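PDB 5L9G: periplasmic binding protein, which binds the opine mannopine as the solute-binding component of an ABC transporter, to which it probably delivers this ligand for uptake. Local coordinates for residues Q58-A63 with K88-L93; A82-A87 with V111-V116; A209-L214 with I223-G228; R229-I234 with S285-P290. One frame throughout, in Å; residues are numbered along the deposited sequence.

Contact 1. Residues Q58-A63 with K88-L93; sequences QNWAEA and KAAGVL. With MO0 (mannopine), chain C.
Trp60 and Ala63, in the capped start of helix 61-69, meet Ala90 and Val92 where helix 84-89 ends in a Schellman motif at Gly91. The meeting is wholly apolar, with no hydrogen bond crossing it. The indole of Trp60 offers its benzo edge: CZ3 lies 4.0 Å from CG2 of Val92, and CH2 lies 4.1 Å from CB of Ala90. Both methyl carbons sit near the ring plane, so neither covers a face. With CG between the backbone N and the carbonyl carbon (chi1 79°), the indole is carried toward 88-93, and its benzo edge meets the methyls. Val92 divides its work, since CG2 takes the indole while CG1, placed anti to the backbone N (chi1 178°), packs 3.8 Å from CB of Ala63. The helix start is fixed by a capping box. OD1 of Asn59 accepts from Ala61 N at 3.0 Å along a fairly straight bond (163°), its donor tilted out of the carbonyl plane. In return, OE2 of Glu62 accepts from Asn59 N and also from Gln58 N, the latter at 3.1 Å, and both donors approach from the same face of the carboxylate. These bonds hold the 58-59 backbone in place, and Gln58 O accepts from mannopine OAC at 3.1 Å. The chemistry thus separates into two zones: dispersion contacts pack the two helix ends together, while polar capping positions, as second shell, the carbonyl that receives the ligand hydroxyl.

Contact 2. Residues A82-A87 with V111-V116; sequences ADEPQA and VTDSFV. With MO0 (mannopine), chain C.
Glu84 OE1 is gripped by two groups: Thr112 OG1, which donates a weak hydrogen bond at 2.9 Å, and Lys88 NZ, which forms a salt bridge and is the stronger partner. The carboxylate gets there because CG of Glu84 is anti to its backbone N and the chain then bends at chi2 (-90°), carrying CD toward Thr112, whose side chain comes from the opposite direction. Thr112 OG1 is itself used twice, for it also accepts from Ser114 N at 3.1 Å (161°), an ST turn. That turn lies in the hairpin joining strands 111-112 and 115-128, where Thr112 N bonds to Phe115 O. Below the polar end, CG of Glu84 rests 3.7 Å from CB of Phe115, and the carboxylate and phenyl planes stand 51° apart. Asp113 OD1 lies 4.4 Å from Glu84 OE1, close for like charges, but Lys88 NZ also bridges to Asp113, which probably offsets the repulsion. On the ligand side of 82-87, Asp83 OD2 accepts from mannopine OAB at 2.9 Å, while Asp83 OD1 takes Gln86 NE2 at 2.9 Å through a clearly bent bond, on its anti side but tilted out of the carboxylate plane. Lys88 of the same helix, shared by Glu84 and Asp113, thus joins helix 84-89 to the hairpin, and Gln86 steadies Asp83 as it receives the ligand hydroxyl.

Contact 3. Residues A209-L214 with I223-G228; sequences AQAAQL and IITWGG. With MO0 (mannopine), chain C.
Ala211 of helix 208-216 points its methyl group at strand 222-226, where Ile223 and Thr225 point back at the helix from alternate positions. The short helix and strand axes come within 8.9 Å of each other, with their N-to-C directions 134° apart. Ile223 is extended through both torsions (chi1 -180°), which carries its terminal CD1 to Ala211 CB at 3.9 Å; the same CD1 touches Leu214 CD1 more loosely at 4.4 Å. Thr225 turns its hydroxyl rather than its methyl closest to the alanine: OG1 stands 3.4 Å from Ala211 CB. That oxygen is buried and has no hydrogen-bonding partner in the model, a polar cost within an otherwise apolar interface.

Trp226, next along the strand, has CG beside its backbone N (chi1 -53°), and its indole lies between Thr225 and the ligand. Thr225 OG1 is 4.1 Å above one face, toward the rim. Against the opposite face lies mannopine, its CAK 3.5 Å above the plane, with the carboxylate carbon C 3.2 Å from Trp226 CE3. Trp156, Trp205 and Tyr121 pack edge-to-face with this indole and probably restrict its tilt.

Strands 201-205 and 222-226 both run parallel to 153-156, which lies between them, and helix 208-216 connects them. This is a beta-alpha-beta crossover, as in the alpha/beta lobes of periplasmic binding proteins, with a pocket residue at the C-terminal end of its second strand.

Contact 4. Residues R229-I234 with S285-P290; sequences RVQGAI and SFATAP. With MO0 (mannopine), chain C.
Arg229 and Phe286 form a van der Waals contact beside the bound ligand, where the first turns of helix 227-235 meet the loop entering strand 289-290. The ring tip, Phe286 CZ, sits 3.9 Å from Arg229 N and 4.1 Å from Arg229 CD, with guanidinium and phenyl planes almost perpendicular (89°). Two residues on, Gln231 CB packs 3.9 Å from Ala287 CB, while the amide of Gln231 leads away to Tyr242 OH. Ala287 is the centre of an inverse gamma turn, closed by a weak Thr288 N to Phe286 O bond; its methyl faces the helix, and Thr288 lines the pocket. Together the helix N-terminus and the loop line the ligand cleft of this solute-binding protein. Here the arginine, its chain bent at chi2 (-59°), presents the edge of its guanidinium to the mannopine carboxylate. Arg229 NE donates to mannopine OXT at 2.7 Å (165°). Arg229 NH2 donates to mannopine O at 2.9 Å, completing a bidentate pair of hydrogen bonds to the two carboxylate oxygens. NH2 also donates to Gly29 O, which limits rotation of the group. Thr288 OG1 donates to ligand OE1 at 2.7 Å, and the same OE1 lies in the plane of the Phe286 ring, at its edge, 3.8 Å from CE2.

How the contacts relate
The four contacts fall into two pairs at the two ends of mannopine. Contacts 1 and 2, with centres about 10 Å apart, share helix 84-89 and join through the salt bridge of Lys88 NZ to Asp113 OD1 (2.9 Å); they serve hydroxyls of the sugar-derived chain. Contacts 3 and 4, also about 10 Å apart between centres, share helix 227-235 and touch where Gly228 CA meets Phe286 CZ at 3.6 Å; they hold the amino-acid end. Between the pairs the centres are about 24 to 26 Å apart and nothing touches directly, so the ligand spans the gap, although strand 115-128 links contacts 2, 3 and 4 in one sheet.

Contact 1. Residues Q58-A63 with K88-L93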
# COMPACT_ATOMS: atom_id res chain seq x y z
N GLN A 58 10.21 3.21 -4.25
CA GLN A 58 8.95 3.73 -3.71
C GLN A 58 7.92 4.04 -4.76
O GLN A 58 6.72 3.96 -4.49
CB GLN A 58 9.17 4.99 -2.84
CG GLN A 58 10.10 4.81 -1.64
CD GLN A 58 9.64 3.71 -0.71
OE1 GLN A 58 8.44 3.55 -0.42
NE2 GLN A 58 10.59 2.92 -0.24
N ASN A 59 8.38 4.49 -5.95
CA ASN A 59 7.48 4.97 -7.01
C ASN A 59 7.56 4.09 -8.26
O ASN A 59 8.66 3.84 -8.74
CB ASN A 59 7.86 6.43 -7.33
CG ASN A 59 6.85 7.20 -8.14
OD1 ASN A 59 6.24 6.70 -9.08
ND2 ASN A 59 6.70 8.47 -7.82
N TRP A 60 6.39 3.62 -8.78
CA TRP A 60 6.32 2.78 -9.99
C TRP A 60 7.07 3.43 -11.17
O TRP A 60 7.56 2.72 -12.05
CB TRP A 60 4.85 2.50 -10.39
CG TRP A 60 4.19 3.65 -11.11
CD1 TRP A 60 3.62 4.74 -10.54
CD2 TRP A 60 4.13 3.85 -12.53
NE1 TRP A 60 3.17 5.60 -11.52
CE2 TRP A 60 3.49 5.09 -12.74
CE3 TRP A 60 4.61 3.13 -13.64
CZ2 TRP A 60 3.26 5.60 -14.03
CZ3 TRP A 60 4.38 3.64 -14.91
CH2 TRP A 60 3.72 4.86 -15.10
N ALA A 61 7.13 4.79 -11.19
CA ALA A 61 7.82 5.54 -12.24
C ALA A 61 9.33 5.20 -12.34
O ALA A 61 9.93 5.40 -13.39
CB ALA A 61 7.59 7.03 -12.06
N GLU A 62 9.91 4.63 -11.26
CA GLU A 62 11.32 4.20 -11.24
C GLU A 62 11.47 2.95 -12.14
O GLU A 62 12.48 2.81 -12.83
CB GLU A 62 11.78 3.90 -9.81
CG GLU A 62 11.71 5.09 -8.85
CD GLU A 62 12.14 4.79 -7.42
OE1 GLU A 62 13.26 4.25 -7.25
OE2 GLU A 62 11.34 5.02 -6.47
N ALA A 63 10.43 2.08 -12.17
CA ALA A 63 10.42 0.90 -13.04
C ALA A 63 10.27 1.37 -14.49
O ALA A 63 10.90 0.80 -15.39
CB ALA A 63 9.27 -0.02 -12.66
N LYS A 88 0.90 -0.82 -16.74
CA LYS A 88 0.56 -1.66 -17.89
C LYS A 88 0.39 -0.82 -19.17
O LYS A 88 0.88 -1.21 -20.24
CB LYS A 88 -0.71 -2.49 -17.60
CG LYS A 88 -1.10 -3.46 -18.72
CD LYS A 88 -1.94 -4.63 -18.21
CE LYS A 88 -3.36 -4.29 -17.87
NZ LYS A 88 -3.99 -5.38 -17.08
N ALA A 89 -0.28 0.34 -19.06
CA ALA A 89 -0.52 1.26 -20.19
C ALA A 89 0.77 1.89 -20.70
O ALA A 89 0.93 2.10 -21.92
CB ALA A 89 -1.51 2.35 -19.77
N ALA A 90 1.73 2.15 -19.79
CA ALA A 90 3.03 2.73 -20.13
C ALA A 90 4.03 1.68 -20.69
O ALA A 90 5.16 2.04 -21.03
CB ALA A 90 3.62 3.44 -18.92
N GLY A 91 3.59 0.43 -20.81
CA GLY A 91 4.40 -0.67 -21.32
C GLY A 91 5.53 -1.08 -20.39
O GLY A 91 6.59 -1.51 -20.84
N VAL A 92 5.30 -0.95 -19.07
CA VAL A 92 6.30 -1.25 -18.04
C VAL A 92 6.22 -2.72 -17.57
O VAL A 92 7.19 -3.25 -17.02
CB VAL A 92 6.20 -0.22 -16.87
CG1 VAL A 92 7.18 -0.50 -15.74
CG2 VAL A 92 6.40 1.19 -17.40
N LEU A 93 5.09 -3.39 -17.83
CA LEU A 93 4.87 -4.74 -17.31
C LEU A 93 4.82 -5.85 -18.35
O LEU A 93 4.22 -5.69 -19.41
CB LEU A 93 3.56 -4.76 -16.47
CG LEU A 93 3.43 -3.72 -15.35
CD1 LEU A 93 2.13 -3.93 -14.56
CD2 LEU A 93 4.64 -3.76 -14.37
OAB MO0 C . 3.24 0.61 -6.63
CAF MO0 C . 4.42 1.18 -6.13
CAG MO0 C . 4.33 1.55 -4.66
OAC MO0 C . 3.84 2.84 -4.53
CAH MO0 C . 3.63 0.54 -3.80
OAM MO0 C . 4.20 -0.72 -3.92
CAI MO0 C . 3.48 0.92 -2.32
OAD MO0 C . 4.73 1.07 -1.71
CAJ MO0 C . 2.57 -0.02 -1.58
OAE MO0 C . 1.31 -0.02 -2.18
CAK MO0 C . 2.47 0.24 -0.07
N MO0 C . 2.71 -1.01 0.65
CA MO0 C . 2.41 -0.91 2.10
C MO0 C . 3.69 -0.79 2.89
O MO0 C . 4.77 -0.64 2.29
CB MO0 C . 1.56 -2.05 2.61
CG MO0 C . 2.35 -3.33 2.80
CD MO0 C . 1.50 -4.55 2.81
OE1 MO0 C . 1.18 -5.11 4.06
NE2 MO0 C . 1.07 -5.10 1.79
OXT MO0 C . 3.68 -0.76 4.16

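Contact 2. Residues A82-A87 with V111-V116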
# COMPACT_ATOMS: atom_id res chain seq x y z
N ALA A 82 -3.47 -0.32 -7.60
CA ALA A 82 -3.93 0.89 -8.29
C ALA A 82 -2.86 1.53 -9.18
O ALA A 82 -3.20 2.42 -9.96
CB ALA A 82 -4.52 1.89 -7.30
N ASP A 83 -1.58 1.07 -9.10
CA ASP A 83 -0.54 1.54 -10.02
C ASP A 83 -0.45 0.61 -11.23
O ASP A 83 0.14 0.98 -12.25
CB ASP A 83 0.84 1.62 -9.33
CG ASP A 83 1.09 2.93 -8.62
OD1 ASP A 83 0.49 3.96 -9.03
OD2 ASP A 83 1.88 2.94 -7.66
N GLU A 84 -1.02 -0.61 -11.11
CA GLU A 84 -1.00 -1.61 -12.18
C GLU A 84 -1.60 -1.09 -13.51
O GLU A 84 -0.94 -1.25 -14.54
CB GLU A 84 -1.65 -2.94 -11.71
CG GLU A 84 -1.58 -4.06 -12.75
CD GLU A 84 -2.74 -4.18 -13.73
OE1 GLU A 84 -2.56 -4.91 -14.72
OE2 GLU A 84 -3.84 -3.62 -13.50
N PRO A 85 -2.78 -0.42 -13.54
CA PRO A 85 -3.30 0.06 -14.84
C PRO A 85 -2.37 1.04 -15.57
O PRO A 85 -2.11 0.83 -16.75
CB PRO A 85 -4.65 0.68 -14.48
CG PRO A 85 -5.05 0.03 -13.17
CD PRO A 85 -3.74 -0.13 -12.45
N GLN A 86 -1.84 2.07 -14.87
CA GLN A 86 -0.95 3.05 -15.51
C GLN A 86 0.42 2.45 -15.90
O GLN A 86 0.97 2.83 -16.93
CB GLN A 86 -0.81 4.34 -14.69
CG GLN A 86 -0.11 4.22 -13.33
CD GLN A 86 -0.00 5.56 -12.64
OE1 GLN A 86 0.15 6.62 -13.28
NE2 GLN A 86 -0.12 5.56 -11.33
N ALA A 87 0.94 1.49 -15.09
CA ALA A 87 2.20 0.80 -15.41
C ALA A 87 2.02 -0.07 -16.66
O ALA A 87 2.87 -0.02 -17.56
CB ALA A 87 2.65 -0.05 -14.22
N VAL A 111 -6.10 -10.34 -9.28
CA VAL A 111 -5.16 -10.98 -10.21
C VAL A 111 -5.52 -10.51 -11.63
O VAL A 111 -6.64 -10.73 -12.08
CB VAL A 111 -5.14 -12.53 -10.08
CG1 VAL A 111 -4.21 -13.16 -11.12
CG2 VAL A 111 -4.75 -12.98 -8.67
N THR A 112 -4.58 -9.81 -12.30
CA THR A 112 -4.81 -9.32 -13.67
C THR A 112 -3.88 -10.12 -14.58
O THR A 112 -3.16 -11.00 -14.08
CB THR A 112 -4.53 -7.80 -13.77
OG1 THR A 112 -3.11 -7.58 -13.76
CG2 THR A 112 -5.23 -6.97 -12.68
N ASP A 113 -3.85 -9.81 -15.90
CA ASP A 113 -2.92 -10.49 -16.82
C ASP A 113 -1.45 -10.08 -16.57
O ASP A 113 -0.55 -10.66 -17.18
CB ASP A 113 -3.31 -10.19 -18.29
CG ASP A 113 -3.29 -8.72 -18.71
OD1 ASP A 113 -2.81 -7.88 -17.92
OD2 ASP A 113 -3.74 -8.42 -19.83
N SER A 114 -1.21 -9.07 -15.69
CA SER A 114 0.12 -8.52 -15.42
C SER A 114 0.46 -8.37 -13.94
O SER A 114 1.48 -7.76 -13.61
CB SER A 114 0.24 -7.16 -16.10
OG SER A 114 -0.04 -7.27 -17.49
N PHE A 115 -0.37 -8.90 -13.04
CA PHE A 115 -0.21 -8.69 -11.60
C PHE A 115 -0.86 -9.81 -10.81
O PHE A 115 -1.98 -10.23 -11.13
CB PHE A 115 -0.89 -7.34 -11.26
CG PHE A 115 -1.07 -6.93 -9.81
CD1 PHE A 115 -2.17 -7.35 -9.08
CD2 PHE A 115 -0.16 -6.07 -9.21
CE1 PHE A 115 -2.35 -6.94 -7.75
CE2 PHE A 115 -0.35 -5.65 -7.89
CZ PHE A 115 -1.45 -6.08 -7.18
N VAL A 116 -0.16 -10.26 -9.76
CA VAL A 116 -0.65 -11.29 -8.83
C VAL A 116 -0.59 -10.68 -7.42
O VAL A 116 0.50 -10.35 -6.94
CB VAL A 116 0.12 -12.65 -8.90
CG1 VAL A 116 -0.44 -13.64 -7.88
CG2 VAL A 116 0.05 -13.26 -10.30
OAB MO0 C . 3.24 0.61 -6.63
CAF MO0 C . 4.42 1.18 -6.13
CAG MO0 C . 4.33 1.55 -4.66
OAC MO0 C . 3.84 2.84 -4.53
CAH MO0 C . 3.63 0.54 -3.80
OAM MO0 C . 4.20 -0.72 -3.92
CAI MO0 C . 3.48 0.92 -2.32
OAD MO0 C . 4.73 1.07 -1.71
CAJ MO0 C . 2.57 -0.02 -1.58
OAE MO0 C . 1.31 -0.02 -2.18
CAK MO0 C . 2.47 0.24 -0.07
N MO0 C . 2.71 -1.01 0.65
CA MO0 C . 2.41 -0.91 2.10
C MO0 C . 3.69 -0.79 2.89
O MO0 C . 4.77 -0.64 2.29
CB MO0 C . 1.56 -2.05 2.61
CG MO0 C . 2.35 -3.33 2.80
CD MO0 C . 1.50 -4.55 2.81
OE1 MO0 C . 1.18 -5.11 4.06
NE2 MO0 C . 1.07 -5.10 1.79
OXT MO0 C . 3.68 -0.76 4.16

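Contact 3. Residues A209-L214 with I223-G228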
# COMPACT_ATOMS: atom_id res chain seq x y z
N ALA A 209 9.10 2.89 6.17
CA ALA A 209 10.08 2.93 7.27
C ALA A 209 10.21 4.36 7.82
O ALA A 209 10.29 4.54 9.03
CB ALA A 209 11.44 2.43 6.79
N GLN A 210 10.23 5.36 6.94
CA GLN A 210 10.31 6.76 7.39
C GLN A 210 9.06 7.09 8.22
O GLN A 210 9.19 7.70 9.28
CB GLN A 210 10.42 7.71 6.19
CG GLN A 210 10.59 9.17 6.61
CD GLN A 210 10.31 10.14 5.50
OE1 GLN A 210 10.05 9.75 4.37
NE2 GLN A 210 10.45 11.43 5.77
N ALA A 211 7.87 6.67 7.77
CA ALA A 211 6.61 6.91 8.50
C ALA A 211 6.69 6.27 9.89
O ALA A 211 6.38 6.94 10.90
CB ALA A 211 5.45 6.31 7.74
N ALA A 212 7.15 5.01 9.96
CA ALA A 212 7.31 4.29 11.23
C ALA A 212 8.29 5.06 12.15
O ALA A 212 8.04 5.16 13.36
CB ALA A 212 7.83 2.87 10.96
N GLN A 213 9.38 5.62 11.58
CA GLN A 213 10.36 6.37 12.38
C GLN A 213 9.75 7.66 12.94
O GLN A 213 9.97 7.98 14.12
CB GLN A 213 11.65 6.65 11.57
CG GLN A 213 12.84 7.08 12.43
CD GLN A 213 13.16 6.04 13.48
OE1 GLN A 213 13.43 4.87 13.17
NE2 GLN A 213 13.15 6.43 14.73
N LEU A 214 8.96 8.38 12.12
CA LEU A 214 8.26 9.61 12.57
C LEU A 214 7.39 9.27 13.79
O LEU A 214 7.38 10.02 14.76
CB LEU A 214 7.36 10.14 11.46
CG LEU A 214 8.09 10.81 10.29
CD1 LEU A 214 7.08 11.07 9.15
CD2 LEU A 214 8.76 12.13 10.72
N ILE A 223 -0.96 10.98 11.49
CA ILE A 223 -0.39 10.57 10.20
C ILE A 223 -1.34 9.62 9.50
O ILE A 223 -2.00 8.81 10.16
CB ILE A 223 1.03 9.90 10.42
CG1 ILE A 223 1.70 9.44 9.12
CG2 ILE A 223 0.97 8.71 11.44
CD1 ILE A 223 3.18 9.02 9.31
N ILE A 224 -1.39 9.73 8.18
CA ILE A 224 -2.08 8.74 7.37
C ILE A 224 -0.96 7.89 6.76
O ILE A 224 -0.15 8.40 5.97
CB ILE A 224 -3.02 9.30 6.28
CG1 ILE A 224 -4.14 10.17 6.90
CG2 ILE A 224 -3.62 8.11 5.48
CD1 ILE A 224 -4.85 11.09 5.88
N THR A 225 -0.91 6.62 7.15
CA THR A 225 0.10 5.69 6.61
C THR A 225 -0.45 4.25 6.68
O THR A 225 -1.62 4.03 7.02
CB THR A 225 1.52 5.91 7.24
OG1 THR A 225 2.51 5.18 6.50
CG2 THR A 225 1.57 5.53 8.73
N TRP A 226 0.40 3.29 6.35
CA TRP A 226 0.04 1.88 6.24
C TRP A 226 0.04 1.17 7.60
O TRP A 226 0.95 1.36 8.40
CB TRP A 226 0.93 1.22 5.17
CG TRP A 226 0.87 2.00 3.87
CD1 TRP A 226 -0.26 2.35 3.18
CD2 TRP A 226 1.98 2.46 3.08
NE1 TRP A 226 0.07 3.04 2.03
CE2 TRP A 226 1.45 3.09 1.92
CE3 TRP A 226 3.38 2.42 3.24
CZ2 TRP A 226 2.25 3.70 0.96
CZ3 TRP A 226 4.19 2.93 2.23
CH2 TRP A 226 3.63 3.58 1.11
N GLY A 227 -1.02 0.39 7.84
CA GLY A 227 -1.27 -0.30 9.11
C GLY A 227 -0.11 -1.10 9.67
O GLY A 227 0.13 -1.11 10.88
N GLY A 228 0.58 -1.83 8.78
CA GLY A 228 1.73 -2.65 9.21
C GLY A 228 2.87 -1.81 9.74
O GLY A 228 3.47 -2.15 10.77
OAB MO0 C . 3.24 0.61 -6.63
CAF MO0 C . 4.42 1.18 -6.13
CAG MO0 C . 4.33 1.55 -4.66
OAC MO0 C . 3.84 2.84 -4.53
CAH MO0 C . 3.63 0.54 -3.80
OAM MO0 C . 4.20 -0.72 -3.92
CAI MO0 C . 3.48 0.92 -2.32
OAD MO0 C . 4.73 1.07 -1.71
CAJ MO0 C . 2.57 -0.02 -1.58
OAE MO0 C . 1.31 -0.02 -2.18
CAK MO0 C . 2.47 0.24 -0.07
N MO0 C . 2.71 -1.01 0.65
CA MO0 C . 2.41 -0.91 2.10
C MO0 C . 3.69 -0.79 2.89
O MO0 C . 4.77 -0.64 2.29
CB MO0 C . 1.56 -2.05 2.61
CG MO0 C . 2.35 -3.33 2.80
CD MO0 C . 1.50 -4.55 2.81
OE1 MO0 C . 1.18 -5.11 4.06
NE2 MO0 C . 1.07 -5.10 1.79
OXT MO0 C . 3.68 -0.76 4.16

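Contact 4. Residues R229-I234 with S285-P290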
# COMPACT_ATOMS: atom_id res chain seq x y z
N ARG A 229 3.13 -0.67 9.09
CA ARG A 229 4.17 0.27 9.53
C ARG A 229 3.81 0.84 10.90
O ARG A 229 4.67 0.93 11.78
CB ARG A 229 4.35 1.41 8.50
CG ARG A 229 4.59 0.93 7.05
CD ARG A 229 5.84 0.04 6.87
NE ARG A 229 6.05 -0.25 5.45
CZ ARG A 229 7.24 -0.43 4.88
NH1 ARG A 229 8.35 -0.38 5.62
NH2 ARG A 229 7.33 -0.66 3.57
N VAL A 230 2.52 1.18 11.08
CA VAL A 230 2.03 1.76 12.35
C VAL A 230 2.15 0.74 13.47
O VAL A 230 2.69 1.06 14.53
CB VAL A 230 0.59 2.32 12.24
CG1 VAL A 230 0.09 2.82 13.60
CG2 VAL A 230 0.52 3.44 11.20
N GLN A 231 1.60 -0.47 13.27
CA GLN A 231 1.65 -1.51 14.30
C GLN A 231 3.11 -1.85 14.68
O GLN A 231 3.41 -2.02 15.87
CB GLN A 231 0.84 -2.76 13.88
CG GLN A 231 0.77 -3.81 15.03
CD GLN A 231 0.12 -3.28 16.30
OE1 GLN A 231 0.69 -3.28 17.40
NE2 GLN A 231 -1.09 -2.80 16.20
N GLY A 232 3.99 -1.91 13.69
CA GLY A 232 5.42 -2.17 13.89
C GLY A 232 6.07 -1.09 14.76
O GLY A 232 6.84 -1.41 15.67
N ALA A 233 5.70 0.19 14.56
CA ALA A 233 6.23 1.29 15.37
C ALA A 233 5.72 1.18 16.83
O ALA A 233 6.50 1.30 17.76
CB ALA A 233 5.82 2.63 14.78
N ILE A 234 4.42 0.87 17.01
CA ILE A 234 3.81 0.68 18.33
C ILE A 234 4.50 -0.50 19.04
O ILE A 234 4.83 -0.40 20.24
CB ILE A 234 2.27 0.50 18.20
CG1 ILE A 234 1.63 1.82 17.69
CG2 ILE A 234 1.64 0.05 19.57
CD1 ILE A 234 0.13 1.71 17.27
N SER A 285 5.09 -11.80 11.93
CA SER A 285 5.46 -10.70 12.83
C SER A 285 4.86 -9.39 12.32
O SER A 285 4.31 -8.62 13.12
CB SER A 285 6.97 -10.60 13.00
OG SER A 285 7.62 -10.60 11.73
N PHE A 286 4.94 -9.16 10.99
CA PHE A 286 4.45 -7.93 10.35
C PHE A 286 2.93 -7.95 10.18
O PHE A 286 2.38 -8.95 9.72
CB PHE A 286 5.18 -7.70 9.02
CG PHE A 286 4.94 -6.34 8.40
CD1 PHE A 286 5.65 -5.22 8.84
CD2 PHE A 286 4.03 -6.18 7.36
CE1 PHE A 286 5.43 -3.95 8.25
CE2 PHE A 286 3.82 -4.92 6.77
CZ PHE A 286 4.52 -3.82 7.22
N ALA A 287 2.25 -6.85 10.54
CA ALA A 287 0.80 -6.76 10.48
C ALA A 287 0.32 -6.53 9.04
O ALA A 287 0.19 -5.39 8.58
CB ALA A 287 0.28 -5.68 11.42
N THR A 288 0.14 -7.64 8.32
CA THR A 288 -0.40 -7.66 6.96
C THR A 288 -1.43 -8.80 6.87
O THR A 288 -1.61 -9.52 7.86
CB THR A 288 0.71 -7.72 5.91
OG1 THR A 288 0.11 -7.54 4.63
CG2 THR A 288 1.48 -9.05 5.96
N ALA A 289 -2.10 -8.95 5.71
CA ALA A 289 -3.09 -10.01 5.50
C ALA A 289 -2.75 -10.74 4.21
O ALA A 289 -2.64 -10.08 3.19
CB ALA A 289 -4.49 -9.41 5.41
N PRO A 290 -2.57 -12.07 4.22
CA PRO A 290 -2.27 -12.78 2.95
C PRO A 290 -3.43 -12.66 1.95
O PRO A 290 -4.58 -12.54 2.37
CB PRO A 290 -2.05 -14.23 3.39
CG PRO A 290 -2.78 -14.36 4.68
CD PRO A 290 -2.65 -13.01 5.36
OAB MO0 C . 3.24 0.61 -6.63
CAF MO0 C . 4.42 1.18 -6.13
CAG MO0 C . 4.33 1.55 -4.66
OAC MO0 C . 3.84 2.84 -4.53
CAH MO0 C . 3.63 0.54 -3.80
OAM MO0 C . 4.20 -0.72 -3.92
CAI MO0 C . 3.48 0.92 -2.32
OAD MO0 C . 4.73 1.07 -1.71
CAJ MO0 C . 2.57 -0.02 -1.58
OAE MO0 C . 1.31 -0.02 -2.18
CAK MO0 C . 2.47 0.24 -0.07
N MO0 C . 2.71 -1.01 0.65
CA MO0 C . 2.41 -0.91 2.10
C MO0 C . 3.69 -0.79 2.89
O MO0 C . 4.77 -0.64 2.29
CB MO0 C . 1.56 -2.05 2.61
CG MO0 C . 2.35 -3.33 2.80
CD MO0 C . 1.50 -4.55 2.81
OE1 MO0 C . 1.18 -5.11 4.06
NE2 MO0 C . 1.07 -5.10 1.79
OXT MO0 C . 3.68 -0.76 4.16